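Local coordinates for hypothetical nigD-like protein (PDB 3QWN) that is of unproven function but, as a NigD-like protein, probably acts as an immunity protein or antitoxin, at residues Q125-I130 and L146-A151; S77-T82 and A162-P167. All coordinates share one frame; numbering follows the deposited sequence.

Contact 1 of 2, residues Q125-I130 and L146-A151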
loop_
_atom_site.group_PDB
_atom_site.type_symbol
_atom_site.label_atom_id
_atom_site.label_comp_id
_atom_site.label_asym_id
_atom_site.label_seq_id
_atom_site.Cartn_x
_atom_site.Cartn_y
_atom_site.Cartn_z
ATOM N N GLN A 125 6.939 -15.757 -6.430
ATOM C CA GLN A 125 5.993 -14.695 -6.115
ATOM C C GLN A 125 6.091 -14.358 -4.643
ATOM O O GLN A 125 6.084 -15.244 -3.798
ATOM C CB GLN A 125 4.553 -15.106 -6.512
ATOM C CG GLN A 125 3.475 -14.017 -6.408
ATOM C CD GLN A 125 3.728 -12.762 -7.225
ATOM O OE1 GLN A 125 4.108 -12.788 -8.396
ATOM N NE2 GLN A 125 3.505 -11.616 -6.612
ATOM N N HIS A 126 6.253 -13.065 -4.346
ATOM C CA HIS A 126 6.312 -12.541 -3.003
ATOM C C HIS A 126 4.879 -12.176 -2.658
ATOM O O HIS A 126 4.244 -11.388 -3.362
ATOM C CB HIS A 126 7.303 -11.374 -2.897
ATOM C CG HIS A 126 8.739 -11.808 -2.964
ATOM N ND1 HIS A 126 9.530 -11.870 -1.834
ATOM C CD2 HIS A 126 9.468 -12.228 -4.023
ATOM C CE1 HIS A 126 10.712 -12.289 -2.243
ATOM N NE2 HIS A 126 10.721 -12.520 -3.551
ATOM N N VAL A 127 4.325 -12.868 -1.667
ATOM C CA VAL A 127 2.934 -12.693 -1.264
ATOM C C VAL A 127 2.893 -11.883 0.034
ATOM O O VAL A 127 3.543 -12.238 1.016
ATOM C CB VAL A 127 2.165 -14.050 -1.148
ATOM C CG1 VAL A 127 0.688 -13.818 -0.832
ATOM C CG2 VAL A 127 2.313 -14.882 -2.421
ATOM N N PHE A 128 2.156 -10.759 -0.006
ATOM C CA PHE A 128 1.966 -9.855 1.111
ATOM C C PHE A 128 0.522 -9.903 1.610
ATOM O O PHE A 128 -0.403 -10.092 0.814
ATOM C CB PHE A 128 2.337 -8.424 0.730
ATOM C CG PHE A 128 3.801 -8.250 0.417
ATOM C CD1 PHE A 128 4.744 -8.126 1.444
ATOM C CD2 PHE A 128 4.244 -8.206 -0.903
ATOM C CE1 PHE A 128 6.101 -7.995 1.156
ATOM C CE2 PHE A 128 5.601 -8.051 -1.190
ATOM C CZ PHE A 128 6.520 -7.972 -0.156
ATOM N N GLY A 129 0.366 -9.690 2.919
ATOM C CA GLY A 129 -0.909 -9.591 3.598
ATOM C C GLY A 129 -0.755 -8.828 4.900
ATOM O O GLY A 129 0.356 -8.471 5.297
ATOM N N ILE A 130 -1.875 -8.571 5.568
ATOM C CA ILE A 130 -1.944 -7.929 6.861
ATOM C C ILE A 130 -2.723 -8.842 7.791
ATOM O O ILE A 130 -3.884 -9.174 7.513
ATOM C CB ILE A 130 -2.560 -6.500 6.786
ATOM C CG1 ILE A 130 -1.663 -5.504 5.984
ATOM C CG2 ILE A 130 -2.913 -5.965 8.201
ATOM C CD1 ILE A 130 -0.256 -5.107 6.661
ATOM N N LEU A 146 0.024 -6.936 11.574
ATOM C CA LEU A 146 1.291 -7.635 11.414
ATOM C C LEU A 146 1.456 -7.944 9.952
ATOM O O LEU A 146 0.539 -8.492 9.343
ATOM C CB LEU A 146 1.366 -8.917 12.264
ATOM C CG LEU A 146 2.585 -9.848 12.054
ATOM C CD1 LEU A 146 3.935 -9.128 12.366
ATOM C CD2 LEU A 146 2.442 -11.094 12.913
ATOM N N LEU A 147 2.614 -7.566 9.380
ATOM C CA LEU A 147 2.875 -7.845 7.987
ATOM C C LEU A 147 3.084 -9.350 7.763
ATOM O O LEU A 147 3.884 -9.992 8.459
ATOM C CB LEU A 147 4.094 -7.059 7.452
ATOM C CG LEU A 147 4.386 -7.235 5.960
ATOM C CD1 LEU A 147 3.377 -6.505 5.101
ATOM C CD2 LEU A 147 5.778 -6.836 5.630
ATOM N N TYR A 148 2.349 -9.883 6.785
ATOM C CA TYR A 148 2.509 -11.221 6.277
ATOM C C TYR A 148 3.363 -11.096 5.011
ATOM O O TYR A 148 3.037 -10.294 4.122
ATOM C CB TYR A 148 1.141 -11.866 5.988
ATOM C CG TYR A 148 1.212 -13.180 5.237
ATOM C CD1 TYR A 148 1.415 -13.209 3.857
ATOM C CD2 TYR A 148 1.000 -14.391 5.887
ATOM C CE1 TYR A 148 1.501 -14.414 3.162
ATOM C CE2 TYR A 148 1.032 -15.600 5.193
ATOM C CZ TYR A 148 1.289 -15.606 3.830
ATOM O OH TYR A 148 1.327 -16.786 3.127
ATOM N N HIS A 149 4.454 -11.862 4.933
ATOM C CA HIS A 149 5.292 -11.865 3.748
ATOM C C HIS A 149 5.814 -13.265 3.509
ATOM O O HIS A 149 6.577 -13.794 4.318
ATOM C CB HIS A 149 6.447 -10.826 3.810
ATOM C CG HIS A 149 7.432 -10.950 2.675
ATOM N ND1 HIS A 149 8.791 -10.830 2.888
ATOM C CD2 HIS A 149 7.222 -11.245 1.360
ATOM C CE1 HIS A 149 9.361 -11.021 1.703
ATOM N NE2 HIS A 149 8.454 -11.286 0.758
ATOM N N ASP A 150 5.394 -13.857 2.384
ATOM C CA ASP A 150 5.839 -15.168 1.931
ATOM C C ASP A 150 6.707 -14.969 0.694
ATOM O O ASP A 150 6.199 -14.559 -0.347
ATOM C CB ASP A 150 4.636 -16.076 1.643
ATOM C CG ASP A 150 4.939 -17.530 1.309
ATOM O OD1 ASP A 150 6.103 -17.968 1.519
ATOM O OD2 ASP A 150 4.005 -18.237 0.861
ATOM N N ALA A 151 8.027 -15.190 0.833
ATOM C CA ALA A 151 9.010 -15.046 -0.259
ATOM C C ALA A 151 9.052 -16.290 -1.115
ATOM O O ALA A 151 9.744 -16.295 -2.122
ATOM C CB ALA A 151 10.397 -14.761 0.309
#
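Val127 and Tyr148 lie side by side on one face of an antiparallel strand pair in the C-terminal beta-sandwich domain, and with Phe128 they bury the most surface here. Tyr148 CG stands anti to the backbone N (chi1 170°), which lays the ring along the neighbouring strand: CE1 comes to 4.1 Å from Val127 CG1, and CB packs on the backbone of Gly129, where no side chain intervenes. Val127 and Asp150 form a hydrogen-bonded pair, as do Gly129 and Tyr148. On the other face, turned toward strands 111-120 and 158-167, the Phe128 ring runs alongside the His149 imidazole, planes near parallel (11°) but slid apart, so that Phe128 CE1 sits over the imidazole face, 3.4 Å from His149 CD2. Leu147 CD1 touches both Phe128 CD1 and Ile130 CD1 on the same face. His126, against Ala151, completes an aromatic cluster with Phe128 and His149. Both imidazoles are held at both nitrogens, His126 NE2 by Asp154 and His149 ND1 by the backbone O of Asp98; between them His126 ND1 and His149 NE2 share a nearly straight 2.9 Å hydrogen bond.

Contact 2 of 2, residues S77-T82 and A162-P167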
loop_
_atom_site.group_PDB
_atom_site.type_symbol
_atom_site.label_atom_id
_atom_site.label_comp_id
_atom_site.label_asym_id
_atom_site.label_seq_id
_atom_site.Cartn_x
_atom_site.Cartn_y
_atom_site.Cartn_z
ATOM N N SER A 77 1.323 -1.924 -10.811
ATOM C CA SER A 77 0.451 -2.315 -9.736
ATOM C C SER A 77 1.137 -2.186 -8.380
ATOM O O SER A 77 2.374 -2.087 -8.274
ATOM C CB SER A 77 0.003 -3.753 -9.955
ATOM O OG SER A 77 1.098 -4.642 -9.801
ATOM N N LEU A 78 0.310 -2.181 -7.344
ATOM C CA LEU A 78 0.745 -2.220 -5.958
ATOM C C LEU A 78 -0.155 -3.231 -5.255
ATOM O O LEU A 78 -1.193 -3.634 -5.820
ATOM C CB LEU A 78 0.774 -0.836 -5.276
ATOM C CG LEU A 78 -0.466 0.057 -5.276
ATOM C CD1 LEU A 78 -1.501 -0.435 -4.311
ATOM C CD2 LEU A 78 -0.110 1.429 -4.806
ATOM N N VAL A 79 0.247 -3.677 -4.053
ATOM C CA VAL A 79 -0.529 -4.677 -3.307
ATOM C C VAL A 79 -1.507 -3.911 -2.436
ATOM O O VAL A 79 -1.097 -2.970 -1.759
ATOM C CB VAL A 79 0.390 -5.634 -2.491
ATOM C CG1 VAL A 79 -0.389 -6.794 -1.906
ATOM C CG2 VAL A 79 1.546 -6.160 -3.342
ATOM N N THR A 80 -2.792 -4.287 -2.465
ATOM C CA THR A 80 -3.844 -3.707 -1.613
ATOM C C THR A 80 -4.343 -4.817 -0.678
ATOM O O THR A 80 -5.386 -5.414 -0.952
ATOM C CB THR A 80 -4.987 -3.034 -2.408
ATOM O OG1 THR A 80 -5.438 -3.920 -3.430
ATOM C CG2 THR A 80 -4.591 -1.673 -2.989
ATOM N N PRO A 81 -3.576 -5.182 0.380
ATOM C CA PRO A 81 -4.031 -6.287 1.235
ATOM C C PRO A 81 -5.098 -5.835 2.229
ATOM O O PRO A 81 -4.933 -4.845 2.965
ATOM C CB PRO A 81 -2.752 -6.755 1.935
ATOM C CG PRO A 81 -1.861 -5.543 1.982
ATOM C CD PRO A 81 -2.296 -4.609 0.861
ATOM N N THR A 82 -6.219 -6.578 2.246
ATOM C CA THR A 82 -7.286 -6.288 3.193
ATOM C C THR A 82 -6.884 -6.939 4.526
ATOM O O THR A 82 -6.582 -8.145 4.530
ATOM C CB THR A 82 -8.663 -6.746 2.666
ATOM O OG1 THR A 82 -8.946 -6.059 1.445
ATOM C CG2 THR A 82 -9.791 -6.459 3.668
ATOM N N ALA A 162 8.869 -2.824 -2.824
ATOM C CA ALA A 162 7.489 -3.295 -2.891
ATOM C C ALA A 162 6.613 -2.188 -2.352
ATOM O O ALA A 162 7.034 -1.425 -1.487
ATOM C CB ALA A 162 7.307 -4.583 -2.131
ATOM N N TYR A 163 5.423 -2.065 -2.911
ATOM C CA TYR A 163 4.505 -0.999 -2.560
ATOM C C TYR A 163 3.194 -1.578 -2.076
ATOM O O TYR A 163 2.582 -2.357 -2.785
ATOM C CB TYR A 163 4.295 -0.087 -3.791
ATOM C CG TYR A 163 5.599 0.440 -4.348
ATOM C CD1 TYR A 163 6.212 1.569 -3.803
ATOM C CD2 TYR A 163 6.240 -0.204 -5.411
ATOM C CE1 TYR A 163 7.420 2.062 -4.322
ATOM C CE2 TYR A 163 7.454 0.272 -5.926
ATOM C CZ TYR A 163 8.023 1.417 -5.399
ATOM O OH TYR A 163 9.198 1.889 -5.945
ATOM N N LEU A 164 2.774 -1.194 -0.864
ATOM C CA LEU A 164 1.521 -1.632 -0.254
ATOM C C LEU A 164 0.622 -0.436 0.098
ATOM O O LEU A 164 1.103 0.573 0.578
ATOM C CB LEU A 164 1.811 -2.446 1.034
ATOM C CG LEU A 164 2.055 -3.952 0.887
ATOM C CD1 LEU A 164 3.417 -4.259 0.244
ATOM C CD2 LEU A 164 1.990 -4.608 2.211
ATOM N N SER A 165 -0.681 -0.571 -0.116
ATOM C CA SER A 165 -1.686 0.415 0.264
ATOM C C SER A 165 -2.751 -0.370 0.974
ATOM O O SER A 165 -3.504 -1.099 0.323
ATOM C CB SER A 165 -2.231 1.164 -0.949
ATOM O OG SER A 165 -1.609 2.424 -1.137
ATOM N N VAL A 166 -2.706 -0.373 2.310
ATOM C CA VAL A 166 -3.645 -1.125 3.131
ATOM C C VAL A 166 -4.964 -0.330 3.251
ATOM O O VAL A 166 -4.955 0.726 3.900
ATOM C CB VAL A 166 -3.068 -1.471 4.539
ATOM C CG1 VAL A 166 -4.013 -2.390 5.293
ATOM C CG2 VAL A 166 -1.681 -2.092 4.442
ATOM N N PRO A 167 -6.105 -0.828 2.683
ATOM C CA PRO A 167 -7.393 -0.097 2.829
ATOM C C PRO A 167 -7.883 -0.026 4.275
ATOM O O PRO A 167 -7.841 -1.028 4.980
ATOM C CB PRO A 167 -8.363 -0.905 1.958
ATOM C CG PRO A 167 -7.756 -2.265 1.871
ATOM C CD PRO A 167 -6.271 -2.064 1.886
#
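Leu78 CG is held between its backbone N and carbonyl carbon (chi1 54°), a crowded position that carries CD1 to 3.8 Å from Ser165 CB, while Leu78 CB rests on Tyr163 O and CB. Leu164 CG, beside its own backbone N (chi1 -87°), faces Val79 CB; its CD2 branch extends to Pro81 CG, 4.0 Å away, the two side chains crossing at about a right angle. Between these contacts lies a single backbone bridge: Val79 N donates to Tyr163 O at 3.0 Å, and Ser165 N donates to Val79 O at 2.9 Å. The pairing does not continue as regular strand, for at Pro81 the backbone N is closed into the ring and has no hydrogen to give. Pro167 N has none either, and it is CH groups that approach Pro81 O, Pro167 CD at 3.3 Å and Val166 CG1 at 3.5 Å. Pro81 CG makes an apolar contact with Val166 CG2. Thr80 CG2 packs on Ser165 O, 3.5 Å away. Ser165 OG is hydrogen-bonded to Asn113 and Arg54. The loop between strands 68-77 and 84-85 thus runs beside strand 158-167, which pairs along its other edge with strand 111-120; Leu78 also touches Arg54 and Met56 of strand 52-63, and Pro81 packs on Ile130 of strand 127-133.

In the fold
From the N terminus, the chain first forms the sheet of strands 13-19 to 68-77, then leaves it through residues 77-82. Contact 2 joins this connection to strand 158-167, closing a loop of 79 intervening residues and tying the exit of the first sheet to the three-stranded sheet that includes strand 158-167. Contact 1 falls wholly within that loop and closes a shorter one of 15 residues, including helix 137-140, between adjacent strands of the five-stranded sheet. The centres are 11 Å apart and the contacts meet directly: Ile130 on Val166 and Leu147 on Leu164 join the two sheets of the sandwich, while Gly129 on Pro81 sets the connecting loop against the five-stranded one.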